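Local coordinates for cellulosomal scaffoldin adaptor protein B (Acetivibrio cellulolyticus, PDB 3FNK) that provides a type II cohesin module of a cellulosomal scaffoldin, a dockerin-binding unit that probably helps hold the multi-enzyme cellulosome together, at residues I27-K32 with V123-L128. Numbering follows the deposited sequence.
Sequences IKATVK and VGFKVL
A29 sets its methyl group against the rim of the F125 ring, CB lying close to the ring plane and 3.9 Å from CD1. This is the tight, buried side of two antiparallel strands, and a small residue suits it because a methyl leaves room for the ring edge beside it. With CG anti to its own carbonyl carbon (chi1 -77°), F125 brings the ring back toward V123, whose CG1 lies over one ring face, displaced toward the rim. Further along, I27 CD1 lies 4.1 Å from V127 CG2, a branched aliphatic pair that extends the apolar surface. Four backbone hydrogen bonds join the strands at two hydrogen-bonded pairs, I27 with F125 (I27 N to F125 O 2.8 Å) and A29 with V123 (A29 N to V123 O 2.9 Å). Strands 26-34 and 118-127 are antiparallel neighbours in one sheet of the cohesin beta barrel; strand 11-16 flanks the other edge of 26-34, and just beyond its end the side-chain OD1 of D17 accepts a hydrogen bond from K28 N. The other face is looser. There K28 and G124 form the non-hydrogen-bonded pair between them, CA atoms 4.6 Å apart. K28 is partly exposed and loses little surface to the other strand, so a long charged chain suits this side: bent at chi2 and chi3, it leads away from G124 and carries NZ to a hydrogen bond with P58 O.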
ATOM      1  N   ILE A  27     -11.238   9.703  -0.007  1.00 47.28           N
ATOM      2  CA  ILE A  27     -11.313   8.337  -0.533  1.00 45.52           C
ATOM      3  C   ILE A  27     -10.269   7.523   0.243  1.00 44.39           C
ATOM      4  O   ILE A  27      -9.101   7.958   0.352  1.00 43.94           O
ATOM      5  CB  ILE A  27     -10.937   8.291  -2.012  1.00 45.67           C
ATOM      6  CG1 ILE A  27     -11.878   9.187  -2.837  1.00 46.42           C
ATOM      7  CG2 ILE A  27     -10.955   6.848  -2.523  1.00 45.81           C
ATOM      8  CD1 ILE A  27     -11.252   9.713  -4.118  1.00 45.03           C
ATOM      9  N   LYS A  28     -10.665   6.374   0.791  1.00 42.08           N
ATOM     10  CA  LYS A  28      -9.662   5.470   1.324  1.00 41.00           C
ATOM     11  C   LYS A  28      -9.121   4.443   0.323  1.00 39.89           C
ATOM     12  O   LYS A  28      -9.881   3.690  -0.310  1.00 39.73           O
ATOM     13  CB  LYS A  28     -10.042   4.843   2.660  1.00 41.27           C
ATOM     14  CG  LYS A  28     -11.244   3.996   2.707  1.00 42.85           C
ATOM     15  CD  LYS A  28     -11.889   4.149   4.110  1.00 44.02           C
ATOM     16  CE  LYS A  28     -12.267   5.604   4.331  1.00 47.63           C
ATOM     17  NZ  LYS A  28     -12.669   5.958   5.741  1.00 51.31           N
ATOM     18  N   ALA A  29      -7.798   4.483   0.171  1.00 37.33           N
ATOM     19  CA  ALA A  29      -7.051   3.600  -0.707  1.00 35.36           C
ATOM     20  C   ALA A  29      -6.419   2.524   0.156  1.00 34.50           C
ATOM     21  O   ALA A  29      -5.726   2.843   1.132  1.00 33.07           O
ATOM     22  CB  ALA A  29      -5.996   4.383  -1.448  1.00 35.03           C
ATOM     23  N   THR A  30      -6.712   1.266  -0.175  1.00 33.29           N
ATOM     24  CA  THR A  30      -6.265   0.089   0.584  1.00 32.45           C
ATOM     25  C   THR A  30      -5.269  -0.726  -0.260  1.00 31.86           C
ATOM     26  O   THR A  30      -5.587  -1.129  -1.390  1.00 31.76           O
ATOM     27  CB  THR A  30      -7.427  -0.809   0.974  1.00 32.36           C
ATOM     28  OG1 THR A  30      -8.353  -0.070   1.776  1.00 33.86           O
ATOM     29  CG2 THR A  30      -6.949  -2.013   1.746  1.00 30.60           C
ATOM     30  N   VAL A  31      -4.063  -0.933   0.285  1.00 30.33           N
ATOM     31  CA  VAL A  31      -3.030  -1.750  -0.355  1.00 28.19           C
ATOM     32  C   VAL A  31      -3.349  -3.148   0.150  1.00 27.55           C
ATOM     33  O   VAL A  31      -3.571  -3.335   1.338  1.00 27.31           O
ATOM     34  CB  VAL A  31      -1.579  -1.313   0.054  1.00 28.41           C
ATOM     35  CG1 VAL A  31      -0.514  -2.282  -0.509  1.00 27.76           C
ATOM     36  CG2 VAL A  31      -1.285   0.108  -0.399  1.00 25.57           C
ATOM     37  N   LYS A  32      -3.381  -4.129  -0.755  1.00 26.08           N
ATOM     38  CA  LYS A  32      -3.798  -5.475  -0.414  1.00 24.66           C
ATOM     39  C   LYS A  32      -3.166  -6.501  -1.370  1.00 23.45           C
ATOM     40  O   LYS A  32      -2.787  -6.173  -2.504  1.00 23.71           O
ATOM     41  CB  LYS A  32      -5.325  -5.561  -0.478  1.00 24.88           C
ATOM     42  CG  LYS A  32      -5.897  -5.179  -1.865  1.00 26.53           C
ATOM     43  CD  LYS A  32      -7.421  -5.044  -1.733  1.00 28.23           C
ATOM     44  CE  LYS A  32      -8.084  -4.597  -3.014  1.00 28.74           C
ATOM     45  NZ  LYS A  32      -9.577  -4.648  -2.744  1.00 31.89           N
ATOM     46  N   VAL A 123      -4.483   4.227   3.389  1.00 31.82           N
ATOM     47  CA  VAL A 123      -4.134   5.607   3.316  1.00 33.21           C
ATOM     48  C   VAL A 123      -5.391   6.367   2.865  1.00 34.21           C
ATOM     49  O   VAL A 123      -6.261   5.789   2.208  1.00 34.83           O
ATOM     50  CB  VAL A 123      -3.000   5.751   2.318  1.00 33.00           C
ATOM     51  CG1 VAL A 123      -2.664   7.184   2.070  1.00 36.09           C
ATOM     52  CG2 VAL A 123      -1.765   4.992   2.842  1.00 34.47           C
ATOM     53  N   GLY A 124      -5.485   7.652   3.222  1.00 34.48           N
ATOM     54  CA  GLY A 124      -6.600   8.518   2.826  1.00 35.74           C
ATOM     55  C   GLY A 124      -6.148   9.474   1.743  1.00 37.26           C
ATOM     56  O   GLY A 124      -4.980   9.898   1.715  1.00 36.82           O
ATOM     57  N   PHE A 125      -7.050   9.789   0.817  1.00 38.68           N
ATOM     58  CA  PHE A 125      -6.760  10.809  -0.185  1.00 40.33           C
ATOM     59  C   PHE A 125      -7.937  11.793  -0.212  1.00 42.06           C
ATOM     60  O   PHE A 125      -9.056  11.425  -0.615  1.00 42.15           O
ATOM     61  CB  PHE A 125      -6.532  10.181  -1.562  1.00 39.50           C
ATOM     62  CG  PHE A 125      -5.169   9.542  -1.735  1.00 38.04           C
ATOM     63  CD1 PHE A 125      -5.046   8.163  -1.854  1.00 37.24           C
ATOM     64  CD2 PHE A 125      -4.014  10.322  -1.789  1.00 36.37           C
ATOM     65  CE1 PHE A 125      -3.782   7.574  -2.027  1.00 37.99           C
ATOM     66  CE2 PHE A 125      -2.753   9.750  -1.926  1.00 36.98           C
ATOM     67  CZ  PHE A 125      -2.631   8.374  -2.060  1.00 35.25           C
ATOM     68  N   LYS A 126      -7.695  13.013   0.267  1.00 43.80           N
ATOM     69  CA  LYS A 126      -8.702  14.079   0.271  1.00 45.30           C
ATOM     70  C   LYS A 126      -8.662  14.851  -1.053  1.00 46.48           C
ATOM     71  O   LYS A 126      -7.601  15.309  -1.496  1.00 46.11           O
ATOM     72  CB  LYS A 126      -8.530  15.018   1.494  1.00 46.19           C
ATOM     73  CG  LYS A 126      -9.113  16.459   1.328  1.00 46.10           C
ATOM     74  CD  LYS A 126      -8.970  17.346   2.599  1.00 46.63           C
ATOM     75  CE  LYS A 126     -10.047  17.035   3.662  1.00 46.68           C
ATOM     76  NZ  LYS A 126      -9.620  17.285   5.089  1.00 46.31           N
ATOM     77  N   VAL A 127      -9.830  14.965  -1.685  1.00 48.17           N
ATOM     78  CA  VAL A 127      -9.961  15.620  -2.982  1.00 49.53           C
ATOM     79  C   VAL A 127      -9.755  17.136  -2.825  1.00 50.36           C
ATOM     80  O   VAL A 127     -10.431  17.776  -2.012  1.00 50.55           O
ATOM     81  CB  VAL A 127     -11.343  15.278  -3.624  1.00 50.04           C
ATOM     82  CG1 VAL A 127     -11.488  15.884  -5.020  1.00 50.21           C
ATOM     83  CG2 VAL A 127     -11.563  13.750  -3.669  1.00 50.73           C
ATOM     84  N   LEU A 128      -8.788  17.671  -3.571  1.00 51.04           N
ATOM     85  CA  LEU A 128      -8.455  19.103  -3.595  1.00 52.26           C
ATOM     86  C   LEU A 128      -8.985  19.820  -4.855  1.00 53.62           C
ATOM     87  O   LEU A 128      -9.047  21.054  -4.913  1.00 54.12           O
ATOM     88  CB  LEU A 128      -6.936  19.297  -3.537  1.00 52.07           C
ATOM     89  CG  LEU A 128      -6.186  18.861  -2.275  1.00 51.30           C
ATOM     90  CD1 LEU A 128      -4.707  19.105  -2.465  1.00 50.68           C
ATOM     91  CD2 LEU A 128      -6.698  19.597  -1.050  1.00 49.33           C
TER